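Local coordinates for protein LupI (Flavobacterium sp. YS-80-122, PDB 6IY4) that probably inhibits a metalloendopeptidase, acting as a small protease inhibitor of the periplasm, at residues Gln5-Trp10 / Leu26-Thr31; Ser51-Gly56 / Ser67-Leu72. All blocks are in the same frame, centred on the assembly; numbering follows the deposited sequence.

Interaction 1. Residues Gln5-Trp10 / Leu26-Thr31. Unlike the reference sequence in segment 26-31: Leu26 (reference Ser).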
loop_
_atom_site.group_PDB
_atom_site.type_symbol
_atom_site.label_atom_id
_atom_site.label_comp_id
_atom_site.label_asym_id
_atom_site.label_seq_id
_atom_site.Cartn_x
_atom_site.Cartn_y
_atom_site.Cartn_z
ATOM N N GLN A 5 8.365 5.744 -10.574
ATOM C CA GLN A 5 7.089 5.625 -11.316
ATOM C C GLN A 5 5.929 5.206 -10.403
ATOM O O GLN A 5 4.722 5.237 -10.861
ATOM C CB GLN A 5 7.308 4.704 -12.518
ATOM C CG GLN A 5 8.081 5.410 -13.615
ATOM C CD GLN A 5 7.242 6.537 -14.175
ATOM O OE1 GLN A 5 6.120 6.320 -14.615
ATOM N NE2 GLN A 5 7.700 7.759 -13.982
ATOM N N VAL A 6 6.237 4.800 -9.163
ATOM C CA VAL A 6 5.200 4.346 -8.194
ATOM C C VAL A 6 5.097 5.376 -7.076
ATOM O O VAL A 6 4.056 5.422 -6.445
ATOM C CB VAL A 6 5.587 2.955 -7.644
ATOM C CG1 VAL A 6 4.636 2.439 -6.572
ATOM C CG2 VAL A 6 5.737 1.935 -8.743
ATOM N N ALA A 7 6.069 6.252 -6.897
ATOM C CA ALA A 7 6.081 7.183 -5.745
ATOM C C ALA A 7 5.033 8.267 -5.948
ATOM O O ALA A 7 4.685 8.627 -7.075
ATOM C CB ALA A 7 7.431 7.805 -5.544
ATOM N N GLY A 8 4.535 8.777 -4.853
ATOM C CA GLY A 8 3.614 9.902 -4.838
ATOM C C GLY A 8 2.439 9.647 -3.944
ATOM O O GLY A 8 2.526 8.802 -3.022
ATOM N N SER A 9 1.395 10.424 -4.161
ATOM C CA SER A 9 0.173 10.401 -3.326
ATOM C C SER A 9 -0.710 9.183 -3.647
ATOM O O SER A 9 -1.096 8.976 -4.822
ATOM C CB SER A 9 -0.610 11.656 -3.513
ATOM O OG SER A 9 -1.688 11.665 -2.607
ATOM N N TRP A 10 -1.048 8.395 -2.645
ATOM C CA TRP A 10 -1.911 7.212 -2.802
ATOM C C TRP A 10 -2.995 7.243 -1.745
ATOM O O TRP A 10 -2.707 7.556 -0.581
ATOM C CB TRP A 10 -1.107 5.926 -2.699
ATOM C CG TRP A 10 -0.203 5.663 -3.865
ATOM C CD1 TRP A 10 1.065 6.142 -4.031
ATOM C CD2 TRP A 10 -0.496 4.878 -5.036
ATOM N NE1 TRP A 10 1.586 5.704 -5.208
ATOM C CE2 TRP A 10 0.671 4.930 -5.843
ATOM C CE3 TRP A 10 -1.597 4.127 -5.473
ATOM C CZ2 TRP A 10 0.747 4.235 -7.047
ATOM C CZ3 TRP A 10 -1.502 3.437 -6.659
ATOM C CH2 TRP A 10 -0.349 3.505 -7.430
ATOM N N LEU A 26 3.954 7.809 -0.756
ATOM C CA LEU A 26 5.045 6.848 -1.023
ATOM C C LEU A 26 6.211 7.687 -1.509
ATOM O O LEU A 26 6.129 8.254 -2.587
ATOM C CB LEU A 26 4.631 5.776 -2.022
ATOM C CG LEU A 26 3.950 4.553 -1.428
ATOM C CD1 LEU A 26 2.598 4.904 -0.779
ATOM C CD2 LEU A 26 3.773 3.496 -2.507
ATOM N N LYS A 27 7.173 7.862 -0.616
ATOM C CA LYS A 27 8.358 8.702 -0.881
ATOM C C LYS A 27 9.281 7.985 -1.878
ATOM O O LYS A 27 9.387 6.758 -1.861
ATOM C CB LYS A 27 8.987 9.057 0.464
ATOM C CG LYS A 27 8.082 9.855 1.382
ATOM C CD LYS A 27 8.821 10.715 2.366
ATOM C CE LYS A 27 8.774 10.196 3.781
ATOM N NZ LYS A 27 9.312 11.215 4.716
ATOM N N LYS A 28 9.983 8.748 -2.691
ATOM C CA LYS A 28 10.902 8.219 -3.742
ATOM C C LYS A 28 11.994 7.305 -3.173
ATOM O O LYS A 28 12.435 6.414 -3.924
ATOM C CB LYS A 28 11.496 9.399 -4.504
ATOM C CG LYS A 28 10.518 9.971 -5.516
ATOM C CD LYS A 28 11.136 10.894 -6.548
ATOM C CE LYS A 28 11.931 10.147 -7.589
ATOM N NZ LYS A 28 11.964 10.882 -8.875
ATOM N N ASP A 29 12.316 7.450 -1.897
ATOM C CA ASP A 29 13.356 6.641 -1.196
ATOM C C ASP A 29 12.743 5.374 -0.563
ATOM O O ASP A 29 13.389 4.725 0.281
ATOM C CB ASP A 29 14.092 7.498 -0.170
ATOM C CG ASP A 29 13.281 7.808 1.068
ATOM O OD1 ASP A 29 12.065 7.500 1.088
ATOM O OD2 ASP A 29 13.876 8.303 2.027
ATOM N N ARG A 30 11.521 5.036 -0.962
ATOM C CA ARG A 30 10.811 3.785 -0.613
ATOM C C ARG A 30 10.411 3.775 0.872
ATOM O O ARG A 30 10.216 2.706 1.410
ATOM C CB ARG A 30 11.639 2.587 -1.112
ATOM C CG ARG A 30 11.686 2.503 -2.633
ATOM C CD ARG A 30 12.120 1.163 -3.159
ATOM N NE ARG A 30 13.419 0.835 -2.594
ATOM C CZ ARG A 30 13.640 -0.030 -1.589
ATOM N NH1 ARG A 30 12.648 -0.704 -1.022
ATOM N NH2 ARG A 30 14.869 -0.218 -1.132
ATOM N N THR A 31 10.160 4.923 1.476
ATOM C CA THR A 31 9.485 5.069 2.764
ATOM C C THR A 31 8.128 5.701 2.539
ATOM O O THR A 31 7.705 5.876 1.390
ATOM C CB THR A 31 10.333 5.882 3.740
ATOM O OG1 THR A 31 10.522 7.193 3.216
ATOM C CG2 THR A 31 11.670 5.218 3.903
#

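Interaction 2. Residues Ser51-Gly56 / Ser67-Leu72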
loop_
_atom_site.group_PDB
_atom_site.type_symbol
_atom_site.label_atom_id
_atom_site.label_comp_id
_atom_site.label_asym_id
_atom_site.label_seq_id
_atom_site.Cartn_x
_atom_site.Cartn_y
_atom_site.Cartn_z
ATOM N N SER A 51 8.391 -1.742 -2.050
ATOM C CA SER A 51 9.211 -2.113 -3.213
ATOM C C SER A 51 8.315 -2.570 -4.335
ATOM O O SER A 51 7.502 -3.472 -4.163
ATOM C CB SER A 51 10.186 -3.191 -2.850
ATOM O OG SER A 51 11.110 -3.377 -3.907
ATOM N N PRO A 52 8.466 -1.999 -5.534
ATOM C CA PRO A 52 7.652 -2.428 -6.661
ATOM C C PRO A 52 8.151 -3.780 -7.160
ATOM O O PRO A 52 9.314 -4.101 -6.972
ATOM C CB PRO A 52 7.856 -1.354 -7.733
ATOM C CG PRO A 52 8.949 -0.469 -7.234
ATOM C CD PRO A 52 9.399 -0.923 -5.870
ATOM N N THR A 53 7.266 -4.526 -7.794
ATOM C CA THR A 53 7.585 -5.809 -8.459
ATOM C C THR A 53 7.050 -5.679 -9.864
ATOM O O THR A 53 6.343 -4.731 -10.194
ATOM C CB THR A 53 6.970 -6.988 -7.705
ATOM O OG1 THR A 53 5.573 -6.956 -8.024
ATOM C CG2 THR A 53 7.241 -6.927 -6.215
ATOM N N PRO A 54 7.356 -6.643 -10.752
ATOM C CA PRO A 54 6.923 -6.512 -12.133
ATOM C C PRO A 54 5.404 -6.392 -12.292
ATOM O O PRO A 54 4.952 -5.771 -13.226
ATOM C CB PRO A 54 7.491 -7.800 -12.736
ATOM C CG PRO A 54 8.719 -8.048 -11.903
ATOM C CD PRO A 54 8.165 -7.835 -10.509
ATOM N N ASP A 55 4.654 -6.973 -11.364
ATOM C CA ASP A 55 3.193 -7.143 -11.462
ATOM C C ASP A 55 2.494 -6.616 -10.217
ATOM O O ASP A 55 1.328 -6.976 -10.031
ATOM C CB ASP A 55 2.848 -8.621 -11.619
ATOM C CG ASP A 55 3.377 -9.513 -10.498
ATOM O OD1 ASP A 55 4.164 -9.037 -9.674
ATOM O OD2 ASP A 55 2.928 -10.655 -10.445
ATOM N N GLY A 56 3.190 -5.831 -9.391
ATOM C CA GLY A 56 2.562 -5.489 -8.114
ATOM C C GLY A 56 3.506 -4.719 -7.224
ATOM O O GLY A 56 4.422 -4.017 -7.729
ATOM N N SER A 67 4.504 -7.138 4.812
ATOM C CA SER A 67 3.232 -6.646 5.379
ATOM C C SER A 67 2.077 -6.963 4.415
ATOM O O SER A 67 0.976 -7.390 4.866
ATOM C CB SER A 67 3.310 -5.168 5.704
ATOM O OG SER A 67 1.994 -4.703 5.907
ATOM N N LEU A 68 2.302 -6.800 3.102
ATOM C CA LEU A 68 1.261 -7.156 2.108
ATOM C C LEU A 68 1.899 -7.123 0.726
ATOM O O LEU A 68 2.726 -6.250 0.446
ATOM C CB LEU A 68 0.101 -6.173 2.173
ATOM C CG LEU A 68 -1.158 -6.588 1.425
ATOM C CD1 LEU A 68 -1.795 -7.787 2.081
ATOM C CD2 LEU A 68 -2.144 -5.426 1.335
ATOM N N PHE A 69 1.442 -7.995 -0.140
ATOM C CA PHE A 69 1.677 -7.936 -1.589
ATOM C C PHE A 69 0.372 -7.496 -2.231
ATOM O O PHE A 69 -0.676 -8.124 -1.971
ATOM C CB PHE A 69 2.120 -9.278 -2.166
ATOM C CG PHE A 69 2.205 -9.221 -3.672
ATOM C CD1 PHE A 69 3.222 -8.517 -4.297
ATOM C CD2 PHE A 69 1.245 -9.826 -4.446
ATOM C CE1 PHE A 69 3.299 -8.450 -5.669
ATOM C CE2 PHE A 69 1.318 -9.751 -5.821
ATOM C CZ PHE A 69 2.334 -9.069 -6.420
ATOM N N LEU A 70 0.437 -6.483 -3.088
ATOM C CA LEU A 70 -0.748 -6.032 -3.862
ATOM C C LEU A 70 -0.475 -6.221 -5.351
ATOM O O LEU A 70 0.607 -5.875 -5.820
ATOM C CB LEU A 70 -1.063 -4.563 -3.596
ATOM C CG LEU A 70 -1.258 -4.183 -2.124
ATOM C CD1 LEU A 70 0.013 -3.710 -1.422
ATOM C CD2 LEU A 70 -2.337 -3.110 -1.984
ATOM N N GLU A 71 -1.473 -6.703 -6.046
ATOM C CA GLU A 71 -1.395 -6.864 -7.517
ATOM C C GLU A 71 -1.704 -5.527 -8.188
ATOM O O GLU A 71 -2.652 -4.853 -7.804
ATOM C CB GLU A 71 -2.382 -7.964 -7.882
ATOM C CG GLU A 71 -2.443 -8.364 -9.326
ATOM C CD GLU A 71 -3.317 -9.604 -9.505
ATOM O OE1 GLU A 71 -4.128 -9.919 -8.583
ATOM O OE2 GLU A 71 -3.167 -10.275 -10.559
ATOM N N LEU A 72 -0.983 -5.227 -9.256
ATOM C CA LEU A 72 -1.251 -4.090 -10.153
ATOM C C LEU A 72 -2.499 -4.428 -10.937
ATOM O O LEU A 72 -2.530 -5.547 -11.536
ATOM C CB LEU A 72 -0.051 -3.927 -11.074
ATOM C CG LEU A 72 -0.106 -2.756 -12.036
ATOM C CD1 LEU A 72 -0.351 -1.440 -11.350
ATOM C CD2 LEU A 72 1.194 -2.745 -12.822
#

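Interaction 1. Residues Gln5-Trp10 / Leu26-Thr31
An antiparallel hydrogen-bonded beta pair, Gly8 with Leu26, is the centre of this contact. It lies where strand 8-14 begins and strand 22-26 ends, in the antiparallel sheet of this Inh-family protein. Gly8 N gives its hydrogen to Leu26 O at 2.8 Å, in the carbonyl plane. Leu26 N returns a bond to Gly8 O at 2.9 Å and 164°. Gly8 has backbone angles at which a CB would press on the carbonyl oxygen of Ala7, which calls for glycine. Just before the pair, the Ala7 methyl rests on the end of strand 22-26. Its CB lies 3.3 Å from Leu26 O and 3.8 Å from CG of Lys28, which stands in the type I turn from Lys27 to Arg30.

Leu26 slants past the five-membered ring of Trp10. Leu26 CD1 comes within 3.8 Å of Trp10 CD1. Leu26 CD2 also reaches Val6 CG1, at 4.3 Å. Trp10 has CG anti to the carbonyl carbon (chi1 -71°), which carries the indole back toward the helix end. There NE1 donates to Val6 O at 2.8 Å, nearly head-on to the carbonyl, which sits close to the ring plane. A phenylalanine in place of Trp10 would probably leave Val6 O without this donor and the ring less fixed against Leu26. Tyr78 and Met90 also meet the indole. The passage from the short helix to the strand is thus held in two ways: by the paired backbone, and by a buried indole whose polar N-H is satisfied while its carbons pack on leucine.

Interaction 2. Residues Ser51-Gly56 / Ser67-Leu72
Phe69 has CG anti to its backbone nitrogen (chi1 174°), and this swings the ring across to the turn that follows strand 49-53. In that turn Thr53 OG1 (chi1 76°) and Asp55 CG (chi1 57°) each sit between the backbone nitrogen and the carbonyl carbon of their own residue. These settings bring the two oxygens together beside the ring. Thr53 OG1 lies at the ring edge, in plane, 3.6 Å from Phe69 CE1. Asp55 OD1 lies at the same edge, 3.7 Å from Phe69 CZ. The oxygens also bond each other. Thr53 OG1 donates to Asp55 OD1 at 3.0 Å, which ties the carboxylate to the threonine and probably limits its rotation. Both oxygens thus meet the ring's C-H rim, which carries a slight positive charge and probably suits them.

The backbones meet beyond the ring. Gly56 and Glu71 form an antiparallel non-hydrogen-bonded pair, their CA atoms 4.2 Å apart. Leu72 N donates to Asp55 O at 3.0 Å. The bond is almost straight at the hydrogen, but the donor stands above the carbonyl plane. Leu72 CB packs on the same oxygen at 3.5 Å. Gly56 CA lies 3.0 Å from Leu70 O, and a CB there would clash with both that oxygen and the Phe69 ring. Glycine is therefore what this close approach demands.

The type I turn from Thr53 to Gly56 closes the beta hairpin of strands 49-53 and 56-60. The contact is between that turn and strand 66-74, the next strand over. Leu58 touches both Thr53 and Phe69. On the other side of strand 66-74 runs strand 77-82, whose Glu79 shares a backbone hydrogen bond with Glu71 and whose Tyr78 packs on Leu70 and Leu72.

Interaction 1 closes before interaction 2 opens along the chain, and their centres lie 13 Å apart. They belong to one antiparallel sheet. Interaction 1 involves outermost strand 22-26 and its neighbour 8-14. Interaction 2 sets the turn after the other outermost strand, 49-53, against strand 66-74. The two ends of the strand order meet where Leu26 touches Trp50 of strand 49-53. Beside this, Val6 CG2 of the helix end packs on Pro52 CB at 4.0 Å, and Arg30 NH1 of the turn lies 3.9 Å from Ser51 CB. Trp50 also packs on Val6, and its backbone oxygen accepts a hydrogen bond from Arg30 NH1. Met90 links the two, touching Trp10, Leu26 and Leu70.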